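Local structure of mandelate racemase/muconate lactonizing enzyme (Roseovarius nubinhibens, 2QDD) at residues L121-W124 and Q125-G128; F195-N198 and R199-T202. The protein is of unknown specific function but belongs to the magnesium-dependent mandelate racemase/muconate lactonizing enzymes of the enolase superfamily, and probably acts on a carboxylate substrate. All blocks are in the same frame, centred on the assembly; numbering follows the deposited sequence. Where two conformers were deposited one is given.

Both contacts are local, each made within eight consecutive residues, and they lie on opposite sides of the chain's centre, their own centres about 35 Å apart. Contact 1 is almost wholly buried and winds round the short helix 123-126, where leucines and a tryptophan pack against other helices, and Leu121 and Gln125 meet a second subunit. Contact 2 is only partly buried: it runs from the end of strand 192-196 of the C-terminal barrel, where Asp196 is a magnesium ligand, into the loop that follows. Backbone bonds of a helical turn dominate the first. In the second a single weak turn bond and an Asx turn accompany a valine-tryptophan contact, and polar side chains gather near the metal site.

Contact 1. Residues L121-W124 and Q125-G128; sequences LPLW and QLLG
The indole of Trp124 lies beneath Gln125 and Pro122, which meet the same face, both offset toward the rim. Gln125 CB stands 4.2 Å from the centroid of the six-membered ring, 25° off its normal, in a CH-pi contact; Pro122 CG sits 3.3 Å above the ring plane. With CG between the backbone N and the carbonyl carbon (chi1 60°), the ring folds back under this turn. An alanine in place of Trp124 would probably deprive Gln125 CB and Pro122 CG of their shared aromatic floor and open a gap beside His308, whose ring meets the indole. Leu121 and Leu126 cross at about a right angle, and Leu121 CD1 lies 3.9 Å from Leu126 CD2. Pro122 O, at the N-cap position, accepts from both Leu126 N (3.3 Å), in the carbonyl plane, and Gln125 N (3.0 Å), which stands above that plane. Leu127 N bonds to Leu123 O at 2.9 Å, and Leu127 CG packs against the same oxygen. Leu126 and Leu127 both reach Trp112 of helix 101-119, while Leu121 packs on Leu115 of the second subunit. The chain thus forms a short helix, capped by a Schellman motif at Gly128, whose positive phi suits glycine.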
loop_
_atom_site.group_PDB
_atom_site.type_symbol
_atom_site.label_atom_id
_atom_site.label_comp_id
_atom_site.label_asym_id
_atom_site.label_seq_id
_atom_site.Cartn_x
_atom_site.Cartn_y
_atom_site.Cartn_z
ATOM N N LEU A 121 35.471 -24.513 22.680
ATOM C CA LEU A 121 35.295 -24.091 21.284
ATOM C C LEU A 121 35.567 -22.604 21.102
ATOM O O LEU A 121 35.213 -21.800 21.960
ATOM C CB LEU A 121 33.893 -24.439 20.770
ATOM C CG LEU A 121 33.438 -25.900 20.856
ATOM C CD1 LEU A 121 31.956 -25.999 20.611
ATOM C CD2 LEU A 121 34.206 -26.793 19.889
ATOM N N PRO A 122 36.218 -22.234 19.988
ATOM C CA PRO A 122 36.338 -20.827 19.635
ATOM C C PRO A 122 34.987 -20.224 19.269
ATOM O O PRO A 122 34.098 -20.941 18.807
ATOM C CB PRO A 122 37.261 -20.850 18.415
ATOM C CG PRO A 122 37.107 -22.204 17.854
ATOM C CD PRO A 122 36.896 -23.105 19.009
ATOM N N LEU A 123 34.844 -18.919 19.480
ATOM C CA LEU A 123 33.571 -18.239 19.261
ATOM C C LEU A 123 33.038 -18.383 17.835
ATOM O O LEU A 123 31.840 -18.564 17.652
ATOM C CB LEU A 123 33.652 -16.773 19.683
ATOM C CG LEU A 123 32.925 -16.337 20.959
ATOM C CD1 LEU A 123 33.183 -17.274 22.114
ATOM C CD2 LEU A 123 33.337 -14.928 21.340
ATOM N N TRP A 124 33.929 -18.357 16.840
ATOM C CA TRP A 124 33.539 -18.549 15.435
ATOM C C TRP A 124 32.879 -19.894 15.137
ATOM O O TRP A 124 32.066 -19.994 14.216
ATOM C CB TRP A 124 34.698 -18.270 14.460
ATOM C CG TRP A 124 35.908 -19.142 14.656
ATOM C CD1 TRP A 124 37.052 -18.809 15.324
ATOM C CD2 TRP A 124 36.100 -20.481 14.176
ATOM N NE1 TRP A 124 37.941 -19.853 15.293
ATOM C CE2 TRP A 124 37.381 -20.895 14.601
ATOM C CE3 TRP A 124 35.315 -21.374 13.438
ATOM C CZ2 TRP A 124 37.893 -22.164 14.312
ATOM C CZ3 TRP A 124 35.822 -22.639 13.162
ATOM C CH2 TRP A 124 37.105 -23.016 13.590
ATOM N N GLN A 125 33.227 -20.916 15.918
ATOM C CA GLN A 125 32.606 -22.234 15.796
ATOM C C GLN A 125 31.253 -22.318 16.496
ATOM O O GLN A 125 30.324 -22.960 15.992
ATOM C CB GLN A 125 33.539 -23.327 16.313
ATOM C CG GLN A 125 33.053 -24.734 16.009
ATOM C CD GLN A 125 34.184 -25.710 15.761
ATOM O OE1 GLN A 125 34.206 -26.406 14.745
ATOM N NE2 GLN A 125 35.129 -25.770 16.690
ATOM N N LEU A 126 31.142 -21.670 17.652
ATOM C CA LEU A 126 29.859 -21.562 18.354
ATOM C C LEU A 126 28.848 -20.757 17.544
ATOM O O LEU A 126 27.643 -21.000 17.626
ATOM C CB LEU A 126 30.041 -20.934 19.736
ATOM C CG LEU A 126 30.584 -21.815 20.863
ATOM C CD1 LEU A 126 30.811 -20.965 22.095
ATOM C CD2 LEU A 126 29.637 -22.960 21.175
ATOM N N LEU A 127 29.361 -19.818 16.752
ATOM C CA LEU A 127 28.552 -19.031 15.835
ATOM C C LEU A 127 28.313 -19.720 14.489
ATOM O O LEU A 127 27.601 -19.197 13.637
ATOM C CB LEU A 127 29.167 -17.638 15.655
ATOM C CG LEU A 127 29.145 -16.807 16.942
ATOM C CD1 LEU A 127 30.181 -15.696 16.921
ATOM C CD2 LEU A 127 27.752 -16.266 17.237
ATOM N N GLY A 128 28.911 -20.892 14.306
ATOM C CA GLY A 128 28.490 -21.831 13.272
ATOM C C GLY A 128 29.432 -21.932 12.088
ATOM O O GLY A 128 29.142 -22.649 11.134
#

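Contact 2. Residues F195-N198 and R199-T202; sequences FDVN and RAWT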
loop_
_atom_site.group_PDB
_atom_site.type_symbol
_atom_site.label_atom_id
_atom_site.label_comp_id
_atom_site.label_asym_id
_atom_site.label_seq_id
_atom_site.Cartn_x
_atom_site.Cartn_y
_atom_site.Cartn_z
ATOM N N PHE A 195 31.554 4.790 -0.131
ATOM C CA PHE A 195 31.472 6.198 0.250
ATOM C C PHE A 195 30.642 6.371 1.504
ATOM O O PHE A 195 29.423 6.189 1.483
ATOM C CB PHE A 195 30.928 7.056 -0.893
ATOM C CG PHE A 195 31.821 7.084 -2.096
ATOM C CD1 PHE A 195 31.545 6.285 -3.193
ATOM C CD2 PHE A 195 32.949 7.896 -2.122
ATOM C CE1 PHE A 195 32.372 6.296 -4.310
ATOM C CE2 PHE A 195 33.783 7.917 -3.232
ATOM C CZ PHE A 195 33.497 7.114 -4.330
ATOM N N ASP A 196 31.326 6.716 2.595
ATOM C CA ASP A 196 30.717 6.845 3.916
ATOM C C ASP A 196 30.425 8.313 4.226
ATOM O O ASP A 196 31.333 9.142 4.351
ATOM C CB ASP A 196 31.618 6.216 4.986
ATOM C CG ASP A 196 31.021 6.284 6.391
ATOM O OD1 ASP A 196 29.792 6.483 6.547
ATOM O OD2 ASP A 196 31.799 6.123 7.356
ATOM N N VAL A 197 29.138 8.608 4.350
ATOM C CA VAL A 197 28.624 9.970 4.398
ATOM C C VAL A 197 28.489 10.351 5.866
ATOM O O VAL A 197 28.543 11.535 6.219
ATOM C CB VAL A 197 27.247 10.041 3.682
ATOM C CG1 VAL A 197 26.653 11.427 3.734
ATOM C CG2 VAL A 197 27.370 9.575 2.236
ATOM N N ASN A 198 28.362 9.311 6.698
ATOM C CA ASN A 198 28.039 9.413 8.120
ATOM C C ASN A 198 27.016 10.464 8.488
ATOM O O ASN A 198 27.266 11.387 9.275
ATOM C CB ASN A 198 29.283 9.478 9.003
ATOM C CG ASN A 198 29.236 8.463 10.131
ATOM O OD1 ASN A 198 30.139 7.632 10.267
ATOM N ND2 ASN A 198 28.175 8.518 10.945
ATOM N N ARG A 199 25.833 10.297 7.890
ATOM C CA ARG A 199 24.617 11.068 8.210
ATOM C C ARG A 199 24.664 12.571 7.906
ATOM O O ARG A 199 23.788 13.318 8.337
ATOM C CB ARG A 199 24.132 10.804 9.644
ATOM C CG ARG A 199 23.947 9.337 9.981
ATOM C CD ARG A 199 23.672 9.132 11.451
ATOM N NE ARG A 199 24.909 9.163 12.226
ATOM C CZ ARG A 199 24.990 8.947 13.535
ATOM N NH1 ARG A 199 26.174 8.992 14.136
ATOM N NH2 ARG A 199 23.902 8.676 14.244
ATOM N N ALA A 200 25.664 13.001 7.142
ATOM C CA ALA A 200 25.907 14.424 6.903
ATOM C C ALA A 200 24.992 15.055 5.844
ATOM O O ALA A 200 24.956 16.276 5.709
ATOM C CB ALA A 200 27.372 14.665 6.559
ATOM N N TRP A 201 24.261 14.229 5.099
ATOM C CA TRP A 201 23.316 14.725 4.105
ATOM C C TRP A 201 21.888 14.832 4.639
ATOM O O TRP A 201 21.482 14.083 5.532
ATOM C CB TRP A 201 23.354 13.853 2.850
ATOM C CG TRP A 201 24.612 13.989 2.051
ATOM C CD1 TRP A 201 25.520 15.015 2.107
ATOM C CD2 TRP A 201 25.103 13.073 1.060
ATOM N NE1 TRP A 201 26.544 14.789 1.214
ATOM C CE2 TRP A 201 26.316 13.605 0.563
ATOM C CE3 TRP A 201 24.645 11.848 0.555
ATOM C CZ2 TRP A 201 27.066 12.957 -0.419
ATOM C CZ3 TRP A 201 25.388 11.211 -0.427
ATOM C CH2 TRP A 201 26.589 11.763 -0.898
ATOM N N THR A 202 21.140 15.792 4.104
ATOM C CA THR A 202 19.674 15.728 4.101
ATOM C C THR A 202 19.251 14.983 2.827
ATOM O O THR A 202 20.073 14.843 1.909
ATOM C CB THR A 202 19.057 17.146 4.129
ATOM O OG1 THR A 202 19.710 17.976 3.158
ATOM C CG2 THR A 202 19.169 17.763 5.529
#
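Val197 lies across the indole of Trp201 at about a right angle, and its two methyls divide the ring between them. From CB the side chain forks. CG1, anti to the backbone N (chi1 179°), is carried over the five-membered ring: it stands 3.7 Å from that ring's centroid, 19° off the normal, in a CH-pi contact, and its nearest ring atom is Trp201 CD2 at 3.5 Å. The same methyl also grazes Ala200 CB. CG2, the other branch, lies farther along the indole, 3.7 Å from Trp201 CZ3 on the six-membered ring. Together the methyls follow the long direction of the indole, while its NE1 is held by Asp176.

The backbone of Val197 opens a type I' beta turn that runs to Ala200. Its closing bond, from Ala200 N to Val197 O, is weak at 3.4 Å. Overlapping the start of this turn, Asp196 OD1 accepts from Asn198 N at 3.2 Å, an Asx turn in which the N-H comes from above the carboxylate plane. The other oxygen, OD2, forms a salt bridge with Lys167. Asp196, with Glu220, Asp243 and Glu244, forms the magnesium site, which holds no metal in this chain; such ligands at the C-terminal ends of barrel strands are a hallmark of the enolase superfamily. At the two middle positions of the turn, Asn198 and Arg199 point the same way side by side, tentatively, since Asn198 has a second conformer. Arg199 NH1 bonds to Tyr59 O.

The segment leaves strand 192-196, whose Phe195 packs against helix 173-185 and strand 163-167. Trp201 then packs on Ala206 and Val209 of helix 203-210, which begins right after Thr202, so the valine-tryptophan contact joins the strand's exit to the following helix.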